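Local coordinates for putative cell adhesion protein (Parabacteroides distasonis, PDB 3LIU), which is probably a fimbrial (pilus) subunit of the FimA/Mfa1 family, taking part in cell adhesion at the bacterial surface, at residues L236-G241 / K289-S294; I205-G210 / G259-Y264. All blocks are in the same frame, centred on the assembly; numbering follows the deposited sequence.

Overall arrangement
Interactions 1 and 2 share one region of the mixed sheet built round strand 193-213, with their centres about 6 Å apart. Strand 238-240, which carries the tyrosine of interaction 1, lies between strands 193-213 and 262-263; interaction 2 joins the break at Ser207 within strand 193-213 to Gln261, just ahead of strand 262-263. Backbone and side-chain bonds tie the two contacts together: Lys239 N lies 2.7 Å from Ala208 O, and Leu236 O lies 2.6 Å from Thr262 OG1, both probable hydrogen bonds. A salt bridge of Lys209 NZ with Glu291 OE1 also links the two. The backbone Tyr238 O lies 3.5 Å from Gln261 CB. Both contacts belong to the interior of the fold.

Interaction 1: residues L236-G241 / K289-S294; sequences LDYKVG and KGEVKS
Tyr238 reaches out from strand 238-240 to meet Gly290 and Glu291, fastening the long loop between strands 282-284 and 308-319 to the mixed sheet of this fimbrillin. Its CG stands anti to the carbonyl carbon and beside the backbone N (chi1 -75°), which directs the ring toward the loop. The phenol is the donor of a hydrogen bond from OH to Glu291 O, 2.8 Å long. The hydroxyl lies in the plane of the Glu291 carbonyl and donates onto a lone pair of Glu291 O, with a C=O...donor angle of 125°. Glu291 O sits at the ring edge, near the ring plane, 3.3 Å from Tyr238 CE2. Tyrosine suits this buried place because its flat body packs against Phe227, with the two ring planes at about 45°, while its far end carries a polar group to the loop backbone.

Gly290 C lies 3.3 Å from Tyr238 OH, and as a glycine Gly290 takes its positive phi easily. Glu291 suits its place with two carboxylate oxygens on a chain long enough to bend back at chi2: OE1 forms a salt bridge with Lys209 NZ, and OE2 accepts from Phe227 N. The loop is therefore held through both backbone and side chain of one residue. Although Tyr238 OH comes within 3.0 Å of Glu291 N, the angle there is poor, and the hydrogen bond goes to Glu291 O.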
ATOM      1  N   LEU A 236       7.787   5.753  15.271  1.00 11.74           N
ATOM      2  CA  LEU A 236       8.897   5.208  14.469  1.00 14.28           C
ATOM      3  C   LEU A 236       8.366   4.247  13.364  1.00 14.09           C
ATOM      4  O   LEU A 236       9.082   3.946  12.399  1.00 14.26           O
ATOM      5  CB  LEU A 236       9.898   4.470  15.354  1.00 13.76           C
ATOM      6  CG  LEU A 236      10.716   5.334  16.331  1.00 17.23           C
ATOM      7  CD1 LEU A 236      11.450   4.415  17.271  1.00 11.46           C
ATOM      8  CD2 LEU A 236      11.680   6.255  15.632  1.00 15.27           C
ATOM      9  N   ASP A 237       7.118   3.796  13.528  1.00 11.54           N
ATOM     10  CA  ASP A 237       6.430   2.888  12.586  1.00 12.29           C
ATOM     11  C   ASP A 237       5.733   3.592  11.449  1.00 12.62           C
ATOM     12  O   ASP A 237       5.330   2.940  10.495  1.00 13.12           O
ATOM     13  CB  ASP A 237       5.431   2.021  13.336  1.00 14.72           C
ATOM     14  CG  ASP A 237       6.117   1.087  14.332  1.00 15.19           C
ATOM     15  OD1 ASP A 237       6.834   0.188  13.853  1.00 14.65           O
ATOM     16  OD2 ASP A 237       5.915   1.247  15.551  1.00 13.60           O
ATOM     17  N   TYR A 238       5.555   4.908  11.577  1.00 15.20           N
ATOM     18  CA  TYR A 238       5.311   5.783  10.451  1.00 14.32           C
ATOM     19  C   TYR A 238       6.629   6.016   9.697  1.00 13.25           C
ATOM     20  O   TYR A 238       7.674   6.183  10.312  1.00 15.14           O
ATOM     21  CB  TYR A 238       4.741   7.153  10.896  1.00 14.67           C
ATOM     22  CG  TYR A 238       3.286   7.160  11.308  1.00 14.67           C
ATOM     23  CD1 TYR A 238       2.288   6.895  10.378  1.00 11.14           C
ATOM     24  CD2 TYR A 238       2.893   7.500  12.605  1.00 12.01           C
ATOM     25  CE1 TYR A 238       0.976   6.940  10.718  1.00 13.10           C
ATOM     26  CE2 TYR A 238       1.563   7.537  12.954  1.00 13.86           C
ATOM     27  CZ  TYR A 238       0.603   7.251  11.977  1.00 12.10           C
ATOM     28  OH  TYR A 238      -0.727   7.260  12.252  1.00 14.21           O
ATOM     29  N   LYS A 239       6.559   6.076   8.364  1.00 13.45           N
ATOM     30  CA  LYS A 239       7.719   6.279   7.534  1.00 10.31           C
ATOM     31  C   LYS A 239       7.605   7.559   6.720  1.00 10.97           C
ATOM     32  O   LYS A 239       6.535   7.971   6.346  1.00 11.05           O
ATOM     33  CB  LYS A 239       7.950   5.074   6.600  1.00 10.85           C
ATOM     34  CG  LYS A 239       7.927   3.701   7.252  1.00 15.25           C
ATOM     35  CD  LYS A 239       8.930   3.531   8.414  1.00 12.40           C
ATOM     36  CE  LYS A 239       8.714   2.231   9.170  1.00 13.01           C
ATOM     37  NZ  LYS A 239       9.658   2.066  10.324  1.00 14.55           N
ATOM     38  N   VAL A 240       8.743   8.190   6.467  1.00 11.68           N
ATOM     39  CA  VAL A 240       8.786   9.507   5.896  1.00 12.11           C
ATOM     40  C   VAL A 240      10.014   9.598   4.990  1.00 13.96           C
ATOM     41  O   VAL A 240      11.094   9.052   5.306  1.00 13.96           O
ATOM     42  CB  VAL A 240       8.794  10.643   6.969  1.00 12.35           C
ATOM     43  CG1 VAL A 240      10.102  10.649   7.841  1.00 11.16           C
ATOM     44  CG2 VAL A 240       8.583  11.977   6.312  1.00 13.39           C
ATOM     45  N   GLY A 241       9.863  10.316   3.882  1.00 12.83           N
ATOM     46  CA  GLY A 241      10.900  10.340   2.836  1.00 10.59           C
ATOM     47  C   GLY A 241      12.130  11.194   3.119  1.00 13.26           C
ATOM     48  O   GLY A 241      13.237  10.922   2.602  1.00 11.39           O
ATOM     49  N   LYS A 289      -6.722   5.670   9.558  1.00 15.08           N
ATOM     50  CA  LYS A 289      -6.918   6.246  10.896  1.00 13.76           C
ATOM     51  C   LYS A 289      -5.969   7.387  11.253  1.00 12.83           C
ATOM     52  O   LYS A 289      -6.343   8.259  12.014  1.00 12.83           O
ATOM     53  CB  LYS A 289      -6.905   5.153  11.965  1.00 14.08           C
ATOM     54  CG  LYS A 289      -8.140   4.240  11.810  1.00 12.39           C
ATOM     55  CD  LYS A 289      -8.049   3.012  12.666  1.00 20.74           C
ATOM     56  CE  LYS A 289      -9.214   2.030  12.419  1.00 23.81           C
ATOM     57  NZ  LYS A 289      -9.293   1.069  13.586  1.00 19.61           N
ATOM     58  N   GLY A 290      -4.751   7.387  10.727  1.00 12.23           N
ATOM     59  CA  GLY A 290      -3.810   8.495  10.973  1.00 14.19           C
ATOM     60  C   GLY A 290      -3.605   8.817  12.449  1.00 12.12           C
ATOM     61  O   GLY A 290      -3.558   9.971  12.820  1.00 10.70           O
ATOM     62  N   GLU A 291      -3.488   7.797  13.291  1.00 12.81           N
ATOM     63  CA  GLU A 291      -3.413   8.051  14.744  1.00 10.60           C
ATOM     64  C   GLU A 291      -2.176   8.835  15.156  1.00 11.65           C
ATOM     65  O   GLU A 291      -1.087   8.643  14.606  1.00 10.82           O
ATOM     66  CB  GLU A 291      -3.480   6.766  15.569  1.00 11.26           C
ATOM     67  CG  GLU A 291      -4.687   5.907  15.326  1.00 12.23           C
ATOM     68  CD  GLU A 291      -4.380   4.806  14.291  1.00 16.25           C
ATOM     69  OE1 GLU A 291      -3.724   5.105  13.278  1.00 13.59           O
ATOM     70  OE2 GLU A 291      -4.739   3.642  14.542  1.00 14.52           O
ATOM     71  N   VAL A 292      -2.367   9.742  16.118  1.00  9.76           N
ATOM     72  CA  VAL A 292      -1.250  10.379  16.828  1.00  9.80           C
ATOM     73  C   VAL A 292      -1.291   9.942  18.294  1.00 12.42           C
ATOM     74  O   VAL A 292      -2.281   9.378  18.790  1.00 12.87           O
ATOM     75  CB  VAL A 292      -1.247  11.909  16.676  1.00 12.20           C
ATOM     76  CG1 VAL A 292      -1.097  12.299  15.173  1.00  7.74           C
ATOM     77  CG2 VAL A 292      -2.519  12.534  17.367  1.00  9.81           C
ATOM     78  N   LYS A 293      -0.208  10.182  19.001  1.00 16.94           N
ATOM     79  CA  LYS A 293      -0.130   9.782  20.406  1.00 16.07           C
ATOM     80  C   LYS A 293      -1.105  10.604  21.219  1.00 15.98           C
ATOM     81  O   LYS A 293      -1.332  11.756  20.903  1.00 13.79           O
ATOM     82  CB  LYS A 293       1.276  10.069  20.893  1.00 17.92           C
ATOM     83  CG  LYS A 293       1.561   9.700  22.317  1.00 28.60           C
ATOM     84  CD  LYS A 293       2.857  10.388  22.775  1.00 39.33           C
ATOM     85  CE  LYS A 293       4.026   9.461  22.649  1.00 45.89           C
ATOM     86  NZ  LYS A 293       4.122   8.588  23.851  1.00 47.54           N
ATOM     87  N   SER A 294      -1.692  10.039  22.268  1.00 15.75           N
ATOM     88  CA  SER A 294      -2.620  10.810  23.089  1.00 19.28           C
ATOM     89  C   SER A 294      -1.854  11.958  23.769  1.00 18.78           C
ATOM     90  O   SER A 294      -0.690  11.808  24.162  1.00 18.27           O
ATOM     91  CB  SER A 294      -3.273   9.929  24.144  1.00 19.96           C
ATOM     92  OG  SER A 294      -2.269   9.556  25.058  1.00 33.99           O
TER

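Interaction 2: residues I205-G210 / G259-Y264; sequences IASAKG and GLQTKY
Ser207 and Gln261 have the nearest CA atoms of the two segments, 7.4 Å apart, at a point where strand 193-213 is interrupted and Ser207 turns to a left-handed conformation with phi of 52°. The neighbours of Ser207 keep their strand bonds, Ala206 with Leu308 and Ala208 with Lys239, while its own N is met by a side chain. Gln261 supplies that partner. Its chain is extended beyond CG (chi2 -171°) and delivers the amide across strand 238-240, touching Tyr238 and Val240 on the way.

Both ends of the amide then grip the same serine. Gln261 OE1 accepts from Ser207 N at 2.9 Å, with the donor in the carbonyl plane and on a lone pair, though the N-H is turned somewhat off the line. Gln261 NE2 gives a much straighter bond to Ser207 OG, also 2.9 Å, with an N-H...O angle of 171° and the oxygen close to the amide plane. Ser207 can receive it because its OG stands beside its backbone N, which brings the two polar groups to the same partner. Serine thus suits a site that needs a short hydroxyl next to its own N-H, and glutamine one that needs an acceptor and a donor at the end of a long arm. NE2 has a second acceptor in Lys258 O, which fixes the rotation of the amide further, and Ser207 O is taken up by Thr307 and Asn287.

A leucine in place of Gln261 would probably leave the buried Ser207 N and OG without these mates and the break in the strand less firmly held. The arrangement is a primary amide bound in a bidentate way to the backbone N-H and hydroxyl of one serine at a break in a beta strand, here within the mixed sheet of a FimA/Mfa1-family fimbrillin.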
ATOM      1  N   ILE A 205       6.647  11.629   0.655  1.00 11.54           N
ATOM      2  CA  ILE A 205       5.522  11.141   1.420  1.00 10.97           C
ATOM      3  C   ILE A 205       5.841  11.204   2.907  1.00 12.30           C
ATOM      4  O   ILE A 205       6.982  10.913   3.295  1.00 12.13           O
ATOM      5  CB  ILE A 205       5.207   9.662   1.060  1.00 12.38           C
ATOM      6  CG1 ILE A 205       4.942   9.510  -0.431  1.00 14.38           C
ATOM      7  CG2 ILE A 205       4.024   9.116   1.936  1.00  9.31           C
ATOM      8  CD1 ILE A 205       3.818  10.357  -1.018  1.00 14.37           C
ATOM      9  N   ALA A 206       4.861  11.595   3.724  1.00  9.64           N
ATOM     10  CA  ALA A 206       5.031  11.640   5.204  1.00 11.61           C
ATOM     11  C   ALA A 206       3.901  10.844   5.847  1.00 10.93           C
ATOM     12  O   ALA A 206       2.835  10.720   5.270  1.00  9.78           O
ATOM     13  CB  ALA A 206       5.033  13.102   5.720  1.00  8.75           C
ATOM     14  N   SER A 207       4.108  10.323   7.053  1.00 11.73           N
ATOM     15  CA  SER A 207       3.108   9.494   7.714  1.00  9.83           C
ATOM     16  C   SER A 207       2.581   8.329   6.888  1.00 11.69           C
ATOM     17  O   SER A 207       1.390   8.038   6.909  1.00  9.66           O
ATOM     18  CB  SER A 207       1.924  10.329   8.240  1.00 15.07           C
ATOM     19  OG  SER A 207       2.397  11.307   9.151  1.00 11.32           O
ATOM     20  N   ALA A 208       3.494   7.619   6.219  1.00 12.11           N
ATOM     21  CA  ALA A 208       3.197   6.330   5.585  1.00  9.36           C
ATOM     22  C   ALA A 208       3.234   5.291   6.696  1.00  9.52           C
ATOM     23  O   ALA A 208       4.246   5.192   7.398  1.00 12.48           O
ATOM     24  CB  ALA A 208       4.278   6.001   4.507  1.00  5.41           C
ATOM     25  N   LYS A 209       2.151   4.546   6.898  1.00  9.48           N
ATOM     26  CA  LYS A 209       2.221   3.431   7.837  1.00  9.40           C
ATOM     27  C   LYS A 209       3.215   2.422   7.276  1.00 11.54           C
ATOM     28  O   LYS A 209       3.126   2.008   6.117  1.00 10.42           O
ATOM     29  CB  LYS A 209       0.862   2.835   8.124  1.00  8.44           C
ATOM     30  CG  LYS A 209       0.073   3.688   9.099  1.00 10.99           C
ATOM     31  CD  LYS A 209      -1.136   3.030   9.669  1.00  7.18           C
ATOM     32  CE  LYS A 209      -1.797   3.925  10.743  1.00  7.86           C
ATOM     33  NZ  LYS A 209      -3.041   3.365  11.304  1.00  9.21           N
ATOM     34  N   GLY A 210       4.210   2.082   8.088  1.00 10.76           N
ATOM     35  CA  GLY A 210       5.265   1.206   7.627  1.00 10.43           C
ATOM     36  C   GLY A 210       5.068  -0.222   8.027  1.00 10.40           C
ATOM     37  O   GLY A 210       5.930  -1.062   7.768  1.00  9.89           O
ATOM     38  N   GLY A 259       5.544  13.537  15.502  1.00 10.75           N
ATOM     39  CA  GLY A 259       6.492  12.504  15.867  1.00 12.44           C
ATOM     40  C   GLY A 259       7.779  12.407  15.055  1.00 13.95           C
ATOM     41  O   GLY A 259       7.874  12.843  13.891  1.00 14.04           O
ATOM     42  N   LEU A 260       8.780  11.795  15.674  1.00 15.22           N
ATOM     43  CA  LEU A 260       9.957  11.381  14.941  1.00 12.89           C
ATOM     44  C   LEU A 260       9.579  10.097  14.222  1.00 12.25           C
ATOM     45  O   LEU A 260       9.435   9.057  14.821  1.00 11.06           O
ATOM     46  CB  LEU A 260      11.152  11.163  15.875  1.00 14.83           C
ATOM     47  CG  LEU A 260      12.490  10.636  15.330  1.00 14.06           C
ATOM     48  CD1 LEU A 260      13.056  11.550  14.244  1.00 12.69           C
ATOM     49  CD2 LEU A 260      13.544  10.494  16.480  1.00 15.64           C
ATOM     50  N   GLN A 261       9.447  10.210  12.915  1.00 13.70           N
ATOM     51  CA  GLN A 261       9.131   9.115  12.050  1.00 15.12           C
ATOM     52  C   GLN A 261      10.452   8.628  11.423  1.00 15.05           C
ATOM     53  O   GLN A 261      11.452   9.343  11.371  1.00 12.84           O
ATOM     54  CB  GLN A 261       8.159   9.613  10.956  1.00 14.48           C
ATOM     55  CG  GLN A 261       6.891  10.217  11.552  1.00 14.43           C
ATOM     56  CD  GLN A 261       5.814  10.515  10.501  1.00 15.18           C
ATOM     57  OE1 GLN A 261       5.977  10.200   9.315  1.00  9.13           O
ATOM     58  NE2 GLN A 261       4.696  11.072  10.952  1.00 10.67           N
ATOM     59  N   THR A 262      10.432   7.393  10.944  1.00 15.51           N
ATOM     60  CA  THR A 262      11.612   6.769  10.346  1.00 11.52           C
ATOM     61  C   THR A 262      11.761   7.106   8.862  1.00 11.92           C
ATOM     62  O   THR A 262      10.847   6.879   8.039  1.00 12.06           O
ATOM     63  CB  THR A 262      11.526   5.247  10.558  1.00 13.68           C
ATOM     64  OG1 THR A 262      11.442   4.970  11.974  1.00 10.42           O
ATOM     65  CG2 THR A 262      12.736   4.495   9.940  1.00  8.44           C
ATOM     66  N   LYS A 263      12.929   7.642   8.509  1.00 11.09           N
ATOM     67  CA  LYS A 263      13.246   7.918   7.133  1.00 10.66           C
ATOM     68  C   LYS A 263      13.360   6.655   6.294  1.00 13.85           C
ATOM     69  O   LYS A 263      14.003   5.677   6.680  1.00 15.81           O
ATOM     70  CB  LYS A 263      14.547   8.658   7.048  1.00 13.19           C
ATOM     71  CG  LYS A 263      14.971   9.058   5.635  1.00 15.92           C
ATOM     72  CD  LYS A 263      15.978  10.198   5.714  1.00 24.63           C
ATOM     73  CE  LYS A 263      17.148  10.035   4.816  1.00 29.68           C
ATOM     74  NZ  LYS A 263      18.068   9.095   5.395  1.00 31.47           N
ATOM     75  N   TYR A 264      12.726   6.703   5.148  1.00 15.61           N
ATOM     76  CA  TYR A 264      12.808   5.654   4.166  1.00 16.23           C
ATOM     77  C   TYR A 264      13.023   6.361   2.835  1.00 15.73           C
ATOM     78  O   TYR A 264      12.115   7.024   2.325  1.00 16.14           O
ATOM     79  CB  TYR A 264      11.520   4.800   4.201  1.00 16.88           C
ATOM     80  CG  TYR A 264      11.482   3.640   3.252  1.00 18.66           C
ATOM     81  CD1 TYR A 264      12.641   2.946   2.912  1.00 17.38           C
ATOM     82  CD2 TYR A 264      10.281   3.191   2.737  1.00 22.06           C
ATOM     83  CE1 TYR A 264      12.613   1.891   2.033  1.00 25.05           C
ATOM     84  CE2 TYR A 264      10.252   2.121   1.834  1.00 19.65           C
ATOM     85  CZ  TYR A 264      11.420   1.485   1.496  1.00 13.87           C
ATOM     86  OH  TYR A 264      11.424   0.453   0.614  1.00 19.24           O
TER